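Local coordinates for protein serine protease inhibitor (Schistosoma haematobium, PDB 3STO) that belongs to the serpin family and probably inhibits serine-type endopeptidases, at residues S155-V158 and D159-W163; I313-V316 and D317-P321. All coordinates share one frame; numbering follows the deposited sequence.

Contact 1: S155-V158 and D159-W163; sequences SATV and DINDW
Ser155 and Asp159 are joined by the first of four i to i+4 backbone hydrogen bonds that cross from 155-158 to 159-163; Trp163 N to Asp159 O continues the ladder, about two and a half turns of the alpha-helix 153-167 of the serpin fold. Asp159 N donates a hydrogen bond to Ser155 O at 3.0 Å and Ile160 N to Ala156 O at 3.1 Å. Asn161 N and Asp162 N follow in the same way, bonding to Thr157 O and Val158 O, the last over 2.8 Å with an N-H...O angle of 159°.

The side chains divide the helix into two sides. Ala156, Ile160 and Trp163 lie against the beta strands: Ala156 is small enough to sit close to Val148 and Phe150, while Ile160 reaches Phe122 and Phe150. Trp163, buried, makes an edge-to-face stack with Phe122 and hydrogen-bonds through NE1 to Glu144 OE1, which satisfies its one polar ring atom. On the exposed side the polar side chains of Thr157, Asn161 and Asp162 suit contact with water. There Asn161 folds back along the helix, its CG 3.5 Å from Thr157 O.

Val158, an exposed apolar residue among them, runs side by side with Asp162. With CG1 of Val158 anti to its backbone N (chi1 166°), that methyl lies against the carboxylate of Asp162, 3.3 Å from OD2.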
loop_
_atom_site.group_PDB
_atom_site.type_symbol
_atom_site.label_atom_id
_atom_site.label_comp_id
_atom_site.label_asym_id
_atom_site.label_seq_id
_atom_site.Cartn_x
_atom_site.Cartn_y
_atom_site.Cartn_z
ATOM N N SER A 155 0.254 27.509 -7.517
ATOM C CA SER A 155 1.533 27.310 -6.840
ATOM C C SER A 155 1.476 26.185 -5.799
ATOM O O SER A 155 2.450 25.456 -5.604
ATOM C CB SER A 155 1.998 28.604 -6.184
ATOM O OG SER A 155 3.060 28.350 -5.279
ATOM N N ALA A 156 0.336 26.062 -5.124
ATOM C CA ALA A 156 0.125 24.999 -4.146
ATOM C C ALA A 156 0.166 23.638 -4.834
ATOM O O ALA A 156 0.848 22.710 -4.390
ATOM C CB ALA A 156 -1.205 25.192 -3.438
ATOM N N THR A 157 -0.580 23.532 -5.923
ATOM C CA THR A 157 -0.554 22.351 -6.763
ATOM C C THR A 157 0.885 21.970 -7.173
ATOM O O THR A 157 1.301 20.825 -7.004
ATOM C CB THR A 157 -1.443 22.569 -7.996
ATOM O OG1 THR A 157 -2.324 21.450 -8.165
ATOM C CG2 THR A 157 -0.600 22.767 -9.256
ATOM N N VAL A 158 1.645 22.942 -7.678
ATOM C CA VAL A 158 3.047 22.739 -8.052
ATOM C C VAL A 158 3.861 22.120 -6.914
ATOM O O VAL A 158 4.384 21.015 -7.057
ATOM C CB VAL A 158 3.711 24.063 -8.546
ATOM C CG1 VAL A 158 5.232 23.935 -8.598
ATOM C CG2 VAL A 158 3.149 24.452 -9.902
ATOM N N ASP A 159 3.948 22.831 -5.792
ATOM C CA ASP A 159 4.636 22.342 -4.599
ATOM C C ASP A 159 4.368 20.872 -4.309
ATOM O O ASP A 159 5.298 20.077 -4.156
ATOM C CB ASP A 159 4.252 23.178 -3.370
ATOM C CG ASP A 159 5.078 24.451 -3.238
ATOM O OD1 ASP A 159 5.584 24.968 -4.268
ATOM O OD2 ASP A 159 5.217 24.935 -2.090
ATOM N N ILE A 160 3.096 20.515 -4.229
ATOM C CA ILE A 160 2.727 19.146 -3.924
ATOM C C ILE A 160 3.213 18.174 -5.004
ATOM O O ILE A 160 3.893 17.188 -4.699
ATOM C CB ILE A 160 1.214 19.003 -3.737
ATOM C CG1 ILE A 160 0.802 19.656 -2.414
ATOM C CG2 ILE A 160 0.851 17.545 -3.721
ATOM C CD1 ILE A 160 -0.684 19.803 -2.227
ATOM N N ASN A 161 2.872 18.465 -6.260
ATOM C CA ASN A 161 3.292 17.638 -7.399
ATOM C C ASN A 161 4.785 17.431 -7.375
ATOM O O ASN A 161 5.263 16.334 -7.637
ATOM C CB ASN A 161 2.855 18.234 -8.746
ATOM C CG ASN A 161 1.362 18.012 -9.043
ATOM O OD1 ASN A 161 0.708 17.153 -8.447
ATOM N ND2 ASN A 161 0.834 18.776 -9.982
ATOM N N ASP A 162 5.524 18.470 -7.005
ATOM C CA ASP A 162 6.974 18.339 -6.914
ATOM C C ASP A 162 7.401 17.395 -5.816
ATOM O O ASP A 162 8.314 16.592 -6.004
ATOM C CB ASP A 162 7.655 19.695 -6.730
ATOM C CG ASP A 162 7.589 20.548 -7.991
ATOM O OD1 ASP A 162 7.458 19.971 -9.097
ATOM O OD2 ASP A 162 7.661 21.793 -7.877
ATOM N N TRP A 163 6.747 17.492 -4.666
ATOM C CA TRP A 163 7.096 16.634 -3.564
ATOM C C TRP A 163 6.878 15.195 -3.984
ATOM O O TRP A 163 7.726 14.345 -3.754
ATOM C CB TRP A 163 6.245 16.939 -2.320
ATOM C CG TRP A 163 6.635 16.053 -1.156
ATOM C CD1 TRP A 163 7.698 16.223 -0.327
ATOM C CD2 TRP A 163 5.971 14.863 -0.711
ATOM N NE1 TRP A 163 7.730 15.238 0.627
ATOM C CE2 TRP A 163 6.689 14.381 0.414
ATOM C CE3 TRP A 163 4.839 14.161 -1.144
ATOM C CZ2 TRP A 163 6.332 13.212 1.098
ATOM C CZ3 TRP A 163 4.471 13.004 -0.445
ATOM C CH2 TRP A 163 5.222 12.542 0.658
#

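Contact 2: I313-V316 and D317-P321; sequences IGVV and DLFDP
Val315 and Phe319 are brought together by two first torsions: CG1 of Val315 stands anti to the backbone N (chi1 179°), and the Phe319 ring turns back beside its own N (chi1 -54°). Val315 CG1 then lies 3.7 Å from Phe319 CE2, the two side chains meeting obliquely. The same methyl touches Leu318 CD1 at 4.0 Å, where the side chains run alongside each other. Val315 O approaches the ring at its edge, in plane, 3.0 Å from CE2, so the carbonyl faces the positively polarised C-H rim. Over one ring face sits Leu318 CB. Branched and aromatic side chains suit this buried place, which they fill with carbon.

The backbone makes a tight turn, with a 3-10 segment at 317-318. Phe319 N bonds to Val316 O over 2.9 Å, approaching from above the carbonyl plane, and Asp320 N bonds to Asp317 O at 3.2 Å. Two residues ahead of the turn, Gly314 is the C-prime residue of a Schellman motif ending helix 307-312; its positive phi is a shape that glycine, lacking a CB, adopts without crowding the carbonyl O before it.

The turn packs between helices. Asp317 forms a salt bridge with Arg62, and Gln66 OE1 accepts from the N atoms of Val316 and Asp317, both partners on helix 61-70. Leu318 rests on Leu50 and Leu53 of helix 43-55, while Phe319 touches Val307, Leu310 and Lys311 of helix 307-312.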
loop_
_atom_site.group_PDB
_atom_site.type_symbol
_atom_site.label_atom_id
_atom_site.label_comp_id
_atom_site.label_asym_id
_atom_site.label_seq_id
_atom_site.Cartn_x
_atom_site.Cartn_y
_atom_site.Cartn_z
ATOM N N ILE A 313 -14.392 3.799 9.012
ATOM C CA ILE A 313 -13.807 2.917 10.011
ATOM C C ILE A 313 -13.525 3.598 11.339
ATOM O O ILE A 313 -12.863 3.016 12.209
ATOM C CB ILE A 313 -12.530 2.120 9.504
ATOM C CG1 ILE A 313 -11.337 3.039 9.244
ATOM C CG2 ILE A 313 -12.837 1.289 8.244
ATOM C CD1 ILE A 313 -10.176 2.288 8.615
ATOM N N GLY A 314 -14.021 4.819 11.509
ATOM C CA GLY A 314 -14.016 5.424 12.834
ATOM C C GLY A 314 -13.270 6.735 12.995
ATOM O O GLY A 314 -13.296 7.327 14.058
ATOM N N VAL A 315 -12.602 7.198 11.947
ATOM C CA VAL A 315 -11.836 8.439 12.030
ATOM C C VAL A 315 -12.604 9.597 11.390
ATOM O O VAL A 315 -12.577 9.791 10.168
ATOM C CB VAL A 315 -10.449 8.282 11.386
ATOM C CG1 VAL A 315 -9.651 9.613 11.444
ATOM C CG2 VAL A 315 -9.711 7.130 12.056
ATOM N N VAL A 316 -13.259 10.370 12.249
ATOM C CA VAL A 316 -14.278 11.329 11.853
ATOM C C VAL A 316 -13.884 12.764 12.182
ATOM O O VAL A 316 -13.815 13.612 11.272
ATOM C CB VAL A 316 -15.652 10.960 12.501
ATOM C CG1 VAL A 316 -16.691 12.012 12.207
ATOM C CG2 VAL A 316 -16.113 9.568 12.002
ATOM N N ASP A 317 -13.607 13.039 13.466
ATOM C CA ASP A 317 -13.337 14.431 13.885
ATOM C C ASP A 317 -12.213 15.084 13.116
ATOM O O ASP A 317 -12.244 16.285 12.910
ATOM C CB ASP A 317 -13.001 14.527 15.360
ATOM C CG ASP A 317 -14.180 14.233 16.245
ATOM O OD1 ASP A 317 -15.240 13.775 15.725
ATOM O OD2 ASP A 317 -14.020 14.459 17.472
ATOM N N LEU A 318 -11.201 14.299 12.737
ATOM C CA LEU A 318 -10.064 14.805 11.969
ATOM C C LEU A 318 -10.523 15.587 10.719
ATOM O O LEU A 318 -9.844 16.508 10.256
ATOM C CB LEU A 318 -9.212 13.630 11.490
ATOM C CG LEU A 318 -7.693 13.548 11.569
ATOM C CD1 LEU A 318 -7.203 12.630 10.482
ATOM C CD2 LEU A 318 -6.988 14.893 11.504
ATOM N N PHE A 319 -11.668 15.188 10.161
ATOM C CA PHE A 319 -12.070 15.663 8.837
ATOM C C PHE A 319 -13.144 16.726 8.887
ATOM O O PHE A 319 -13.720 17.088 7.880
ATOM C CB PHE A 319 -12.499 14.483 7.951
ATOM C CG PHE A 319 -11.448 13.400 7.848
ATOM C CD1 PHE A 319 -10.208 13.678 7.284
ATOM C CD2 PHE A 319 -11.692 12.129 8.345
ATOM C CE1 PHE A 319 -9.240 12.705 7.205
ATOM C CE2 PHE A 319 -10.729 11.136 8.274
ATOM C CZ PHE A 319 -9.490 11.420 7.706
ATOM N N ASP A 320 -13.364 17.258 10.071
ATOM C CA ASP A 320 -14.497 18.136 10.324
ATOM C C ASP A 320 -14.065 19.424 11.030
ATOM O O ASP A 320 -13.529 19.394 12.140
ATOM C CB ASP A 320 -15.540 17.372 11.140
ATOM C CG ASP A 320 -16.724 18.229 11.533
ATOM O OD1 ASP A 320 -16.851 19.360 11.016
ATOM O OD2 ASP A 320 -17.530 17.761 12.364
ATOM N N PRO A 321 -14.293 20.560 10.371
ATOM C CA PRO A 321 -13.988 21.920 10.846
ATOM C C PRO A 321 -14.462 22.190 12.276
ATOM O O PRO A 321 -13.768 22.866 13.010
ATOM C CB PRO A 321 -14.779 22.803 9.888
ATOM C CG PRO A 321 -14.909 21.990 8.654
ATOM C CD PRO A 321 -14.992 20.560 9.075
#

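Overall arrangement
Contact 1 precedes contact 2 along the chain, and the two do not touch: their centres are 25 Å apart and their nearest atoms about 15 Å. Each centre lies about as far from the chain centre (22 and 21 Å) as the radius of gyration, 22 Å. They illustrate two ways of packing in one serpin fold. Contact 1 lies on a surface helix set against strands 112-124 and 143-148, with Trp163 reaching 186-197 and one side turned outward; contact 2 is a mostly buried turn set among helices 43-55, 61-70 and 307-312. Strand 186-197 pairs in parallel with strand 339-348, toward which the chain leads after 313-321.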